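Local coordinates for yncA (Salmonella typhimurium, PDB 3DR6), which is a putative acetyltransferase of the GNAT family that probably transfers an acetyl group from acetyl-coenzyme A to an amine, at residues Phe139-Met145 and Asp157-Leu163; Glu85-Tyr89 and Leu103-Leu107; Ala9-Cys14 and Arg42-Glu47; Gly53-Leu57 and Ala69-Asp73. All coordinates share one frame; numbering follows the deposited sequence.

Contact 1. Residues Phe139-Met145 and Asp157-Leu163; sequences FTVTAQM and DLTFMQL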
loop_
_atom_site.group_PDB
_atom_site.type_symbol
_atom_site.label_atom_id
_atom_site.label_comp_id
_atom_site.label_asym_id
_atom_site.label_seq_id
_atom_site.Cartn_x
_atom_site.Cartn_y
_atom_site.Cartn_z
ATOM N N PHE C 139 0.437 3.084 19.296
ATOM C CA PHE C 139 1.052 3.012 17.950
ATOM C C PHE C 139 2.521 3.431 18.016
ATOM O O PHE C 139 2.894 4.294 18.829
ATOM C CB PHE C 139 0.315 3.926 16.949
ATOM C CG PHE C 139 -0.993 3.372 16.454
ATOM C CD1 PHE C 139 -2.153 3.423 17.272
ATOM C CD2 PHE C 139 -1.107 2.852 15.152
ATOM C CE1 PHE C 139 -3.381 2.898 16.795
ATOM C CE2 PHE C 139 -2.328 2.340 14.682
ATOM C CZ PHE C 139 -3.457 2.365 15.492
ATOM N N THR C 140 3.341 2.855 17.133
ATOM C CA THR C 140 4.717 3.318 16.980
ATOM C C THR C 140 5.014 3.668 15.507
ATOM O O THR C 140 4.411 3.093 14.567
ATOM C CB THR C 140 5.719 2.264 17.479
ATOM O OG1 THR C 140 5.486 1.041 16.785
ATOM C CG2 THR C 140 5.548 2.003 18.971
ATOM N N VAL C 141 5.934 4.609 15.314
ATOM C CA VAL C 141 6.352 5.025 13.968
ATOM C C VAL C 141 7.242 3.951 13.365
ATOM O O VAL C 141 8.255 3.571 13.948
ATOM C CB VAL C 141 7.131 6.380 13.964
ATOM C CG1 VAL C 141 7.572 6.719 12.548
ATOM C CG2 VAL C 141 6.262 7.500 14.510
ATOM N N THR C 142 6.812 3.421 12.225
ATOM C CA THR C 142 7.586 2.394 11.520
ATOM C C THR C 142 7.945 2.757 10.081
ATOM O O THR C 142 8.630 1.976 9.410
ATOM C CB THR C 142 6.904 1.023 11.549
ATOM O OG1 THR C 142 5.573 1.134 11.031
ATOM C CG2 THR C 142 6.897 0.420 12.992
ATOM N N ALA C 143 7.470 3.911 9.594
ATOM C CA ALA C 143 7.925 4.441 8.280
ATOM C C ALA C 143 7.961 5.965 8.267
ATOM O O ALA C 143 7.087 6.631 8.862
ATOM C CB ALA C 143 7.037 3.950 7.111
ATOM N N GLN C 144 8.976 6.500 7.597
ATOM C CA GLN C 144 9.091 7.918 7.297
ATOM C C GLN C 144 9.552 8.040 5.839
ATOM O O GLN C 144 10.723 7.821 5.525
ATOM C CB GLN C 144 10.102 8.574 8.248
ATOM C CG GLN C 144 10.228 10.063 8.080
ATOM C CD GLN C 144 8.892 10.768 7.971
ATOM O OE1 GLN C 144 8.629 11.491 6.990
ATOM N NE2 GLN C 144 8.021 10.537 8.951
HETATM N N MSE C 145 8.613 8.378 4.955
HETATM C CA MSE C 145 8.814 8.196 3.523
HETATM C C MSE C 145 8.661 9.512 2.801
HETATM O O MSE C 145 7.543 9.958 2.562
HETATM C CB MSE C 145 7.813 7.158 3.007
HETATM C CG MSE C 145 7.993 5.806 3.738
HETATM SE SE MSE C 145 6.871 4.342 3.118
HETATM C CE MSE C 145 7.779 3.966 1.461
ATOM N N ASP C 157 5.257 14.083 2.519
ATOM C CA ASP C 157 5.957 13.001 3.220
ATOM C C ASP C 157 4.942 12.165 4.003
ATOM O O ASP C 157 3.973 12.710 4.585
ATOM C CB ASP C 157 7.011 13.550 4.180
ATOM C CG ASP C 157 8.025 14.473 3.487
ATOM O OD1 ASP C 157 8.173 14.454 2.240
ATOM O OD2 ASP C 157 8.672 15.249 4.231
ATOM N N LEU C 158 5.161 10.852 4.002
ATOM C CA LEU C 158 4.230 9.923 4.667
ATOM C C LEU C 158 4.903 9.265 5.863
ATOM O O LEU C 158 6.020 8.734 5.751
ATOM C CB LEU C 158 3.789 8.829 3.690
ATOM C CG LEU C 158 2.851 7.744 4.252
ATOM C CD1 LEU C 158 1.549 8.376 4.689
ATOM C CD2 LEU C 158 2.558 6.690 3.189
ATOM N N THR C 159 4.202 9.271 6.985
ATOM C CA THR C 159 4.601 8.484 8.139
ATOM C C THR C 159 3.635 7.296 8.237
ATOM O O THR C 159 2.418 7.468 8.112
ATOM C CB THR C 159 4.560 9.362 9.419
ATOM O OG1 THR C 159 5.569 10.378 9.302
ATOM C CG2 THR C 159 4.820 8.545 10.683
ATOM N N PHE C 160 4.172 6.089 8.407
ATOM C CA PHE C 160 3.316 4.997 8.857
ATOM C C PHE C 160 3.535 4.785 10.335
ATOM O O PHE C 160 4.676 4.789 10.821
ATOM C CB PHE C 160 3.560 3.665 8.162
ATOM C CG PHE C 160 2.990 3.565 6.775
ATOM C CD1 PHE C 160 3.824 3.157 5.735
ATOM C CD2 PHE C 160 1.622 3.824 6.511
ATOM C CE1 PHE C 160 3.315 3.015 4.399
ATOM C CE2 PHE C 160 1.116 3.671 5.203
ATOM C CZ PHE C 160 1.976 3.269 4.146
HETATM N N MSE C 161 2.430 4.627 11.040
HETATM C CA MSE C 161 2.489 4.097 12.408
HETATM C C MSE C 161 1.694 2.805 12.501
HETATM O O MSE C 161 0.781 2.552 11.697
HETATM C CB MSE C 161 1.992 5.119 13.413
HETATM C CG MSE C 161 2.743 6.439 13.324
HETATM SE SE MSE C 161 2.112 7.750 14.664
HETATM C CE MSE C 161 2.847 6.926 16.244
ATOM N N GLN C 162 2.063 1.955 13.440
ATOM C CA GLN C 162 1.350 0.694 13.540
ATOM C C GLN C 162 1.147 0.229 14.978
ATOM O O GLN C 162 1.872 0.624 15.866
ATOM C CB GLN C 162 2.030 -0.401 12.732
ATOM C CG GLN C 162 3.404 -0.859 13.276
ATOM C CD GLN C 162 4.051 -1.873 12.346
ATOM O OE1 GLN C 162 4.629 -1.500 11.293
ATOM N NE2 GLN C 162 3.956 -3.155 12.712
ATOM N N LEU C 163 0.146 -0.622 15.153
ATOM C CA LEU C 163 -0.188 -1.208 16.448
ATOM C C LEU C 163 -0.434 -2.684 16.233
ATOM O O LEU C 163 -1.325 -3.067 15.456
ATOM C CB LEU C 163 -1.449 -0.554 17.050
ATOM C CG LEU C 163 -2.028 -1.220 18.314
ATOM C CD1 LEU C 163 -1.040 -1.068 19.503
ATOM C CD2 LEU C 163 -3.372 -0.587 18.656
HETATM O O HOH W 1 3.466 -0.174 18.773
HETATM O O HOH W 2 9.216 14.812 6.684
#
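Thr142 N and Ala143 N both point at Phe160 O, a classic beta bulge in the antiparallel hairpin of strands 140-151 and 154-164. They reach the carbonyl oxygen from the same face of its plane, at 2.9 Å from Thr142 N and 3.2 Å from Ala143 N, so one acceptor serves two donors and the register slips by one residue. Packing is close round the buried rings of Phe139 and Phe160. Leu163 lies over one face of the Phe139 ring, its CB 3.7 Å from the centroid and only 4° off the normal, a CH-pi contact over the middle of the face. At the bulge itself, Ala143 is small enough to bring its CB within 3.6 Å of Phe160 CD1, at the edge of that ring, and the selenium of Met145, a selenomethionine, approaches the same ring obliquely. Strand 118-124 flanks 157-163 on its other side. Round the exposed residues Thr140, Val141 and Gln144 the contact is more open. Val141 covers selenomethionine Met161 with one methyl, its CG2 3.9 Å from Met161 CG, while Thr140 OG1 turns to a water 3.1 Å away, as suits a hydroxyl at the surface. Further along this edge the backbones of Thr142 and Gln144 bond to the second subunit. Gln162 serves both subunits: with CG held between the backbone N and the carbonyl carbon (chi1 68°) and an extended chain beyond, its NE2 reaches Pro146 O of the second subunit, and its OE1 accepts a hydrogen bond from Thr142 OG1 at 2.8 Å.

Contact 2. Residues Glu85-Tyr89 and Leu103-Leu107; sequences EHSVY and LLSRL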
loop_
_atom_site.group_PDB
_atom_site.type_symbol
_atom_site.label_atom_id
_atom_site.label_comp_id
_atom_site.label_asym_id
_atom_site.label_seq_id
_atom_site.Cartn_x
_atom_site.Cartn_y
_atom_site.Cartn_z
ATOM N N GLU C 85 -5.622 -0.865 7.329
ATOM C CA GLU C 85 -5.304 0.542 7.449
ATOM C C GLU C 85 -6.587 1.323 7.731
ATOM O O GLU C 85 -7.604 1.158 7.017
ATOM C CB GLU C 85 -4.654 1.061 6.156
ATOM C CG GLU C 85 -4.402 2.543 6.227
ATOM C CD GLU C 85 -3.706 3.083 5.003
ATOM O OE1 GLU C 85 -3.372 2.259 4.107
ATOM O OE2 GLU C 85 -3.510 4.328 4.959
ATOM N N HIS C 86 -6.531 2.195 8.743
ATOM C CA HIS C 86 -7.739 2.888 9.228
ATOM C C HIS C 86 -7.938 4.205 8.507
ATOM O O HIS C 86 -7.002 4.751 7.951
ATOM C CB HIS C 86 -7.715 3.096 10.772
ATOM C CG HIS C 86 -6.848 4.231 11.251
ATOM N ND1 HIS C 86 -7.124 5.552 10.973
ATOM C CD2 HIS C 86 -5.745 4.238 12.040
ATOM C CE1 HIS C 86 -6.199 6.318 11.530
ATOM N NE2 HIS C 86 -5.367 5.541 12.206
ATOM N N SER C 87 -9.168 4.690 8.520
ATOM C CA SER C 87 -9.441 6.049 8.127
ATOM C C SER C 87 -10.411 6.599 9.167
ATOM O O SER C 87 -11.454 5.988 9.448
ATOM C CB SER C 87 -9.963 6.118 6.678
ATOM O OG SER C 87 -11.257 5.508 6.548
ATOM N N VAL C 88 -10.003 7.693 9.803
ATOM C CA VAL C 88 -10.821 8.365 10.812
ATOM C C VAL C 88 -10.907 9.837 10.418
ATOM O O VAL C 88 -9.871 10.524 10.319
ATOM C CB VAL C 88 -10.190 8.230 12.223
ATOM C CG1 VAL C 88 -10.960 9.037 13.237
ATOM C CG2 VAL C 88 -10.124 6.770 12.649
ATOM N N TYR C 89 -12.121 10.321 10.172
ATOM C CA TYR C 89 -12.302 11.714 9.761
ATOM C C TYR C 89 -13.343 12.376 10.646
ATOM O O TYR C 89 -14.453 11.871 10.810
ATOM C CB TYR C 89 -12.698 11.805 8.275
ATOM C CG TYR C 89 -11.699 11.140 7.335
ATOM C CD1 TYR C 89 -10.377 11.584 7.269
ATOM C CD2 TYR C 89 -12.080 10.070 6.526
ATOM C CE1 TYR C 89 -9.434 10.958 6.419
ATOM C CE2 TYR C 89 -11.155 9.454 5.668
ATOM C CZ TYR C 89 -9.841 9.912 5.629
ATOM O OH TYR C 89 -8.912 9.311 4.800
ATOM N N LEU C 103 -13.127 7.421 18.329
ATOM C CA LEU C 103 -13.418 6.645 17.124
ATOM C C LEU C 103 -12.353 5.576 16.881
ATOM O O LEU C 103 -12.669 4.411 16.631
ATOM C CB LEU C 103 -13.512 7.563 15.891
ATOM C CG LEU C 103 -14.879 8.260 15.824
ATOM C CD1 LEU C 103 -14.853 9.403 14.807
ATOM C CD2 LEU C 103 -15.980 7.213 15.506
ATOM N N LEU C 104 -11.099 5.992 16.955
ATOM C CA LEU C 104 -9.986 5.082 16.682
ATOM C C LEU C 104 -9.938 3.934 17.703
ATOM O O LEU C 104 -9.703 2.788 17.329
ATOM C CB LEU C 104 -8.649 5.835 16.576
ATOM C CG LEU C 104 -7.440 4.957 16.219
ATOM C CD1 LEU C 104 -7.677 4.090 14.966
ATOM C CD2 LEU C 104 -6.185 5.839 16.043
ATOM N N SER C 105 -10.191 4.255 18.974
ATOM C CA SER C 105 -10.210 3.236 20.033
ATOM C C SER C 105 -11.268 2.172 19.735
ATOM O O SER C 105 -10.981 0.975 19.753
ATOM C CB SER C 105 -10.444 3.865 21.413
ATOM O OG SER C 105 -10.190 2.928 22.446
ATOM N N ARG C 106 -12.481 2.619 19.420
ATOM C CA ARG C 106 -13.567 1.702 19.060
ATOM C C ARG C 106 -13.199 0.852 17.822
ATOM O O ARG C 106 -13.425 -0.375 17.800
ATOM C CB ARG C 106 -14.869 2.462 18.838
ATOM C CG ARG C 106 -16.044 1.595 18.342
ATOM C CD ARG C 106 -16.444 0.468 19.327
ATOM N NE ARG C 106 -17.424 -0.430 18.706
ATOM C CZ ARG C 106 -18.736 -0.174 18.610
ATOM N NH1 ARG C 106 -19.259 0.951 19.101
ATOM N NH2 ARG C 106 -19.537 -1.048 18.016
ATOM N N LEU C 107 -12.601 1.500 16.820
ATOM C CA LEU C 107 -12.151 0.825 15.595
ATOM C C LEU C 107 -11.195 -0.341 15.880
ATOM O O LEU C 107 -11.322 -1.429 15.307
ATOM C CB LEU C 107 -11.473 1.838 14.663
ATOM C CG LEU C 107 -11.420 1.465 13.193
ATOM C CD1 LEU C 107 -12.865 1.369 12.604
ATOM C CD2 LEU C 107 -10.535 2.464 12.436
#
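His86 NE2 hydrogen-bonds to His134 NE2, outside the two segments, while the ring's face receives Leu104 CD1, 3.9 Å from His86 NE2, a methyl of the helix packed on this strand. The contact belongs to the beta-alpha-beta unit formed by strand 83-90, helix 99-113 and strand 118-124; in GNAT enzymes the loop joining the first strand to the helix typically binds the pyrophosphate of coenzyme A. No hydrogen bond joins the two segments, whose axes approach to 9.4 Å and run 149° apart, so side chains alone fill the interval. Leu104 crosses the imidazole at about a right angle. Its CD1 sits over one face, offset toward the rim, and comes closest at His86 CD2, 3.5 Å away. This is a CH-pi contact, and it suits histidine, which can offer a flat face to a leucine while its nitrogen is engaged elsewhere. His86 CB points toward the helix and lies 3.3 Å from Leu107 CD2; with CG between the backbone N and the carbonyl carbon (chi1 78°), the ring turns its face to Leu104. Two residues further along the strand, branched Val88 reaches the helix with both methyls. CG2 lies near both Leu104 and Leu107, three residues and so about one turn apart on the same side of the helix, and the other branch crosses Leu103 obliquely, Val88 CG1 resting 4.0 Å from Leu103 CB.

Contact 3. Residues Ala9-Cys14 and Arg42-Glu47; sequences ADKADC and RLAWYE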
loop_
_atom_site.group_PDB
_atom_site.type_symbol
_atom_site.label_atom_id
_atom_site.label_comp_id
_atom_site.label_asym_id
_atom_site.label_seq_id
_atom_site.Cartn_x
_atom_site.Cartn_y
_atom_site.Cartn_z
ATOM N N ALA C 9 -22.446 2.618 11.551
ATOM C CA ALA C 9 -23.142 3.435 10.564
ATOM C C ALA C 9 -24.257 2.640 9.879
ATOM O O ALA C 9 -24.206 1.388 9.828
ATOM C CB ALA C 9 -22.146 3.993 9.525
ATOM N N ASP C 10 -25.269 3.378 9.405
ATOM C CA ASP C 10 -26.371 2.873 8.568
ATOM C C ASP C 10 -26.261 3.484 7.186
ATOM O O ASP C 10 -25.558 4.491 7.000
ATOM C CB ASP C 10 -27.738 3.352 9.092
ATOM C CG ASP C 10 -28.028 2.916 10.492
ATOM O OD1 ASP C 10 -27.353 1.980 10.997
ATOM O OD2 ASP C 10 -28.960 3.506 11.087
ATOM N N LYS C 11 -27.008 2.923 6.229
ATOM C CA LYS C 11 -27.215 3.571 4.925
ATOM C C LYS C 11 -27.611 5.043 5.052
ATOM O O LYS C 11 -27.168 5.879 4.255
ATOM C CB LYS C 11 -28.294 2.849 4.120
ATOM C CG LYS C 11 -27.828 1.646 3.318
ATOM C CD LYS C 11 -28.974 1.148 2.430
ATOM C CE LYS C 11 -29.326 2.193 1.354
ATOM N NZ LYS C 11 -30.707 2.057 0.798
ATOM N N ALA C 12 -28.438 5.365 6.048
ATOM C CA ALA C 12 -28.920 6.739 6.240
ATOM C C ALA C 12 -27.837 7.749 6.670
ATOM O O ALA C 12 -28.055 8.963 6.596
ATOM C CB ALA C 12 -30.096 6.763 7.215
ATOM N N ASP C 13 -26.684 7.239 7.105
ATOM C CA ASP C 13 -25.538 8.068 7.529
ATOM C C ASP C 13 -24.609 8.457 6.387
ATOM O O ASP C 13 -23.672 9.250 6.586
ATOM C CB ASP C 13 -24.696 7.319 8.563
ATOM C CG ASP C 13 -25.451 7.030 9.830
ATOM O OD1 ASP C 13 -26.209 7.920 10.273
ATOM O OD2 ASP C 13 -25.296 5.911 10.373
ATOM N N CYS C 14 -24.867 7.899 5.208
ATOM C CA CYS C 14 -23.943 8.039 4.084
ATOM C C CYS C 14 -23.897 9.447 3.488
ATOM O O CYS C 14 -22.849 9.853 2.985
ATOM C CB CYS C 14 -24.166 6.948 3.023
ATOM S SG CYS C 14 -23.577 5.319 3.550
ATOM N N ARG C 42 -20.507 6.850 -1.780
ATOM C CA ARG C 42 -20.232 6.425 -0.392
ATOM C C ARG C 42 -21.147 5.301 0.083
ATOM O O ARG C 42 -20.760 4.505 0.932
ATOM C CB ARG C 42 -20.227 7.602 0.588
ATOM C CG ARG C 42 -19.090 8.606 0.371
ATOM C CD ARG C 42 -17.700 7.995 0.618
ATOM N NE ARG C 42 -17.105 7.400 -0.586
ATOM C CZ ARG C 42 -15.928 6.776 -0.604
ATOM N NH1 ARG C 42 -15.215 6.654 0.516
ATOM N NH2 ARG C 42 -15.459 6.277 -1.739
ATOM N N LEU C 43 -22.350 5.233 -0.478
ATOM C CA LEU C 43 -23.223 4.074 -0.277
ATOM C C LEU C 43 -22.561 2.822 -0.842
ATOM O O LEU C 43 -22.505 1.797 -0.164
ATOM C CB LEU C 43 -24.601 4.286 -0.919
ATOM C CG LEU C 43 -25.696 4.858 -0.013
ATOM C CD1 LEU C 43 -26.973 5.088 -0.823
ATOM C CD2 LEU C 43 -25.976 3.934 1.162
ATOM N N ALA C 44 -22.043 2.936 -2.070
ATOM C CA ALA C 44 -21.315 1.852 -2.731
ATOM C C ALA C 44 -20.139 1.399 -1.864
ATOM O O ALA C 44 -19.999 0.212 -1.575
ATOM C CB ALA C 44 -20.831 2.291 -4.120
ATOM N N TRP C 45 -19.324 2.364 -1.438
ATOM C CA TRP C 45 -18.193 2.118 -0.540
ATOM C C TRP C 45 -18.619 1.454 0.768
ATOM O O TRP C 45 -17.964 0.513 1.228
ATOM C CB TRP C 45 -17.449 3.434 -0.261
ATOM C CG TRP C 45 -16.434 3.393 0.874
ATOM C CD1 TRP C 45 -15.129 2.992 0.795
ATOM C CD2 TRP C 45 -16.648 3.798 2.235
ATOM N NE1 TRP C 45 -14.521 3.111 2.024
ATOM C CE2 TRP C 45 -15.424 3.608 2.925
ATOM C CE3 TRP C 45 -17.753 4.304 2.942
ATOM C CZ2 TRP C 45 -15.273 3.896 4.297
ATOM C CZ3 TRP C 45 -17.600 4.598 4.314
ATOM C CH2 TRP C 45 -16.365 4.391 4.967
ATOM N N TYR C 46 -19.709 1.950 1.354
ATOM C CA TYR C 46 -20.270 1.410 2.591
ATOM C C TYR C 46 -20.675 -0.058 2.425
ATOM O O TYR C 46 -20.327 -0.903 3.256
ATOM C CB TYR C 46 -21.470 2.252 3.056
ATOM C CG TYR C 46 -22.295 1.603 4.145
ATOM C CD1 TYR C 46 -21.930 1.713 5.494
ATOM C CD2 TYR C 46 -23.442 0.873 3.828
ATOM C CE1 TYR C 46 -22.684 1.109 6.487
ATOM C CE2 TYR C 46 -24.197 0.267 4.809
ATOM C CZ TYR C 46 -23.814 0.382 6.133
ATOM O OH TYR C 46 -24.584 -0.221 7.099
ATOM N N GLU C 47 -21.409 -0.350 1.349
ATOM C CA GLU C 47 -21.838 -1.722 1.059
ATOM C C GLU C 47 -20.657 -2.667 0.866
ATOM O O GLU C 47 -20.637 -3.768 1.412
ATOM C CB GLU C 47 -22.779 -1.756 -0.151
ATOM C CG GLU C 47 -24.138 -1.071 0.098
ATOM C CD GLU C 47 -24.999 -1.780 1.152
ATOM O OE1 GLU C 47 -24.832 -3.009 1.344
ATOM O OE2 GLU C 47 -25.859 -1.106 1.775
HETATM O O HOH W 3 -22.898 -1.000 9.656
HETATM O O HOH W 4 -27.925 0.270 6.780
#
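Cys14 SG is the inner point of this contact, wedged between two residues of helix 39-52: it lies 3.7 Å from Leu43 CD2 and 3.8 Å from Tyr46 CB. From there it also approaches the Tyr46 ring obliquely, 4.6 Å from the centroid, a sulfur-aromatic contact for which a small, polarisable side chain is well suited. The phenol reaches across to 9-14 because its CG is anti to the backbone N (chi1 167°). At its far end two waters link the hydroxyl to the backbone: one donates to Ala9 O at 2.7 Å, and the other accepts from Lys11 N at 2.9 Å, its link to Tyr46 OH being weak. On the exposed side the flexible aliphatic part of Lys11 crosses Leu43 at about a right angle, with CG 3.6 Å from Leu43 CD2. A second shell shapes the turn: Asp13 OD2 accepts from Asp10 N at 2.7 Å and also forms a salt bridge with Arg7. The contact joins the 3-10 turn at 11-13, between strand 5-8 and helix 14-27, to helix 39-52, and Ala9 also packs on Val56 and Val58 of strand 56-61.

Contact 4. Residues Gly53-Leu57 and Ala69-Asp73; sequences GYPVL and ASFGD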
loop_
_atom_site.group_PDB
_atom_site.type_symbol
_atom_site.label_atom_id
_atom_site.label_comp_id
_atom_site.label_asym_id
_atom_site.label_seq_id
_atom_site.Cartn_x
_atom_site.Cartn_y
_atom_site.Cartn_z
ATOM N N GLY C 53 -17.208 -7.553 5.800
ATOM C CA GLY C 53 -17.342 -7.660 7.255
ATOM C C GLY C 53 -16.551 -6.582 8.011
ATOM O O GLY C 53 -16.281 -6.728 9.203
ATOM N N TYR C 54 -16.176 -5.508 7.322
ATOM C CA TYR C 54 -15.404 -4.435 7.963
ATOM C C TYR C 54 -16.304 -3.325 8.521
ATOM O O TYR C 54 -17.369 -3.055 7.957
ATOM C CB TYR C 54 -14.343 -3.863 7.031
ATOM C CG TYR C 54 -13.246 -4.838 6.656
ATOM C CD1 TYR C 54 -13.138 -6.094 7.276
ATOM C CD2 TYR C 54 -12.297 -4.500 5.695
ATOM C CE1 TYR C 54 -12.120 -6.996 6.913
ATOM C CE2 TYR C 54 -11.278 -5.391 5.329
ATOM C CZ TYR C 54 -11.197 -6.628 5.946
ATOM O OH TYR C 54 -10.195 -7.502 5.586
ATOM N N PRO C 55 -15.872 -2.691 9.626
ATOM C CA PRO C 55 -16.766 -1.761 10.309
ATOM C C PRO C 55 -16.771 -0.379 9.672
ATOM O O PRO C 55 -15.742 0.091 9.146
ATOM C CB PRO C 55 -16.200 -1.718 11.731
ATOM C CG PRO C 55 -14.675 -1.871 11.505
ATOM C CD PRO C 55 -14.550 -2.790 10.292
ATOM N N VAL C 56 -17.946 0.252 9.684
ATOM C CA VAL C 56 -18.051 1.681 9.437
ATOM C C VAL C 56 -18.727 2.236 10.690
ATOM O O VAL C 56 -19.856 1.841 11.015
ATOM C CB VAL C 56 -18.834 2.023 8.129
ATOM C CG1 VAL C 56 -18.873 3.542 7.907
ATOM C CG2 VAL C 56 -18.195 1.334 6.894
ATOM N N LEU C 57 -18.008 3.085 11.426
ATOM C CA LEU C 57 -18.517 3.682 12.672
ATOM C C LEU C 57 -18.838 5.152 12.448
ATOM O O LEU C 57 -18.194 5.817 11.627
ATOM C CB LEU C 57 -17.469 3.594 13.781
ATOM C CG LEU C 57 -16.924 2.199 14.124
ATOM C CD1 LEU C 57 -15.712 2.319 15.036
ATOM C CD2 LEU C 57 -18.005 1.310 14.731
ATOM N N ALA C 69 -15.371 6.563 11.038
ATOM C CA ALA C 69 -14.142 5.759 11.015
ATOM C C ALA C 69 -14.409 4.423 10.333
ATOM O O ALA C 69 -15.514 3.863 10.421
ATOM C CB ALA C 69 -13.615 5.543 12.424
ATOM N N SER C 70 -13.393 3.922 9.645
ATOM C CA SER C 70 -13.475 2.589 9.032
ATOM C C SER C 70 -12.060 2.038 8.901
ATOM O O SER C 70 -11.089 2.756 9.164
ATOM C CB SER C 70 -14.139 2.677 7.645
ATOM O OG SER C 70 -14.463 1.376 7.159
ATOM N N PHE C 71 -11.943 0.770 8.522
ATOM C CA PHE C 71 -10.665 0.286 8.012
ATOM C C PHE C 71 -10.886 -0.578 6.794
ATOM O O PHE C 71 -11.999 -1.131 6.578
ATOM C CB PHE C 71 -9.820 -0.415 9.094
ATOM C CG PHE C 71 -10.439 -1.666 9.678
ATOM C CD1 PHE C 71 -10.541 -2.834 8.912
ATOM C CD2 PHE C 71 -10.863 -1.684 11.016
ATOM C CE1 PHE C 71 -11.086 -4.016 9.459
ATOM C CE2 PHE C 71 -11.410 -2.867 11.585
ATOM C CZ PHE C 71 -11.523 -4.030 10.793
ATOM N N GLY C 72 -9.828 -0.680 6.002
ATOM C CA GLY C 72 -9.778 -1.602 4.879
ATOM C C GLY C 72 -8.449 -2.314 4.810
ATOM O O GLY C 72 -7.552 -2.071 5.622
ATOM N N ASP C 73 -8.320 -3.205 3.844
ATOM C CA ASP C 73 -7.063 -3.909 3.650
ATOM C C ASP C 73 -5.977 -2.901 3.325
ATOM O O ASP C 73 -6.205 -1.950 2.572
ATOM C CB ASP C 73 -7.185 -4.938 2.542
ATOM C CG ASP C 73 -8.202 -6.012 2.868
ATOM O OD1 ASP C 73 -8.326 -6.397 4.046
ATOM O OD2 ASP C 73 -8.896 -6.461 1.929
#
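The hairpin of strands 56-61 and 64-73 pairs Leu57 with Ala69, an antiparallel hydrogen-bonded pair in which Leu57 N meets Ala69 O at 2.8 Å and Ala69 N returns a bond to Leu57 O. Further back along the first segment, Pro55 has no N-H to give, and its carbonyl is served by a side chain, Ser70 OG donating to Pro55 O at 2.7 Å, while Phe71 N is buried with no partner in the model. Serine suits the spot because its hydroxyl, anti to the backbone N (chi1 -169°), is short enough to reach the neighbouring carbonyl and also bonds Arg49. Helix 39-52 has just ended in a Schellman motif at Gly53, whose positive phi favours glycine, so the chain enters the mixed GNAT sheet through Tyr54 and Pro55. Both pack on Phe71. The proline ring crosses the phenyl at about a right angle and lays CD over one face, 3.3 Å from Phe71 CZ, a CH-pi contact. Tyr54 and Phe71 meet obliquely, their planes 51° apart, with Phe71 CE1 above one tyrosine face and 3.6 Å from Tyr54 CG. Toward the exposed end of the strand the tyrosine can keep its polar tip satisfied. Its OH, also bonded to Lys116 NZ, donates to Asp73 OD1 on the syn side at 2.7 Å, the carboxylate plane standing nearly perpendicular (89°) to the ring.

In the fold
Contacts 2 and 4 are core and lie side by side, their centres about 8 Å apart: strands 64-73 and 83-90 are sheet neighbours, with Ser87 N 2.8 Å from Ser70 O, and helix 99-113 packs on contact 4 through Leu107 against Ser70 and Arg106 against Leu57. Contact 2 is almost wholly apolar, whereas contact 4 adds backbone and hydroxyl bonds. Contacts 1 and 3 are partly buried and lie on opposite sides of the chain's centre, their centres about 29 Å apart. Contact 3, bridged by waters, touches contact 4 where Ala9 N lies 2.8 Å from Val56 O. Contact 1, rich in strand pairing, forms the edge joined to the second subunit and touches contact 2 where Phe139 packs on Leu104.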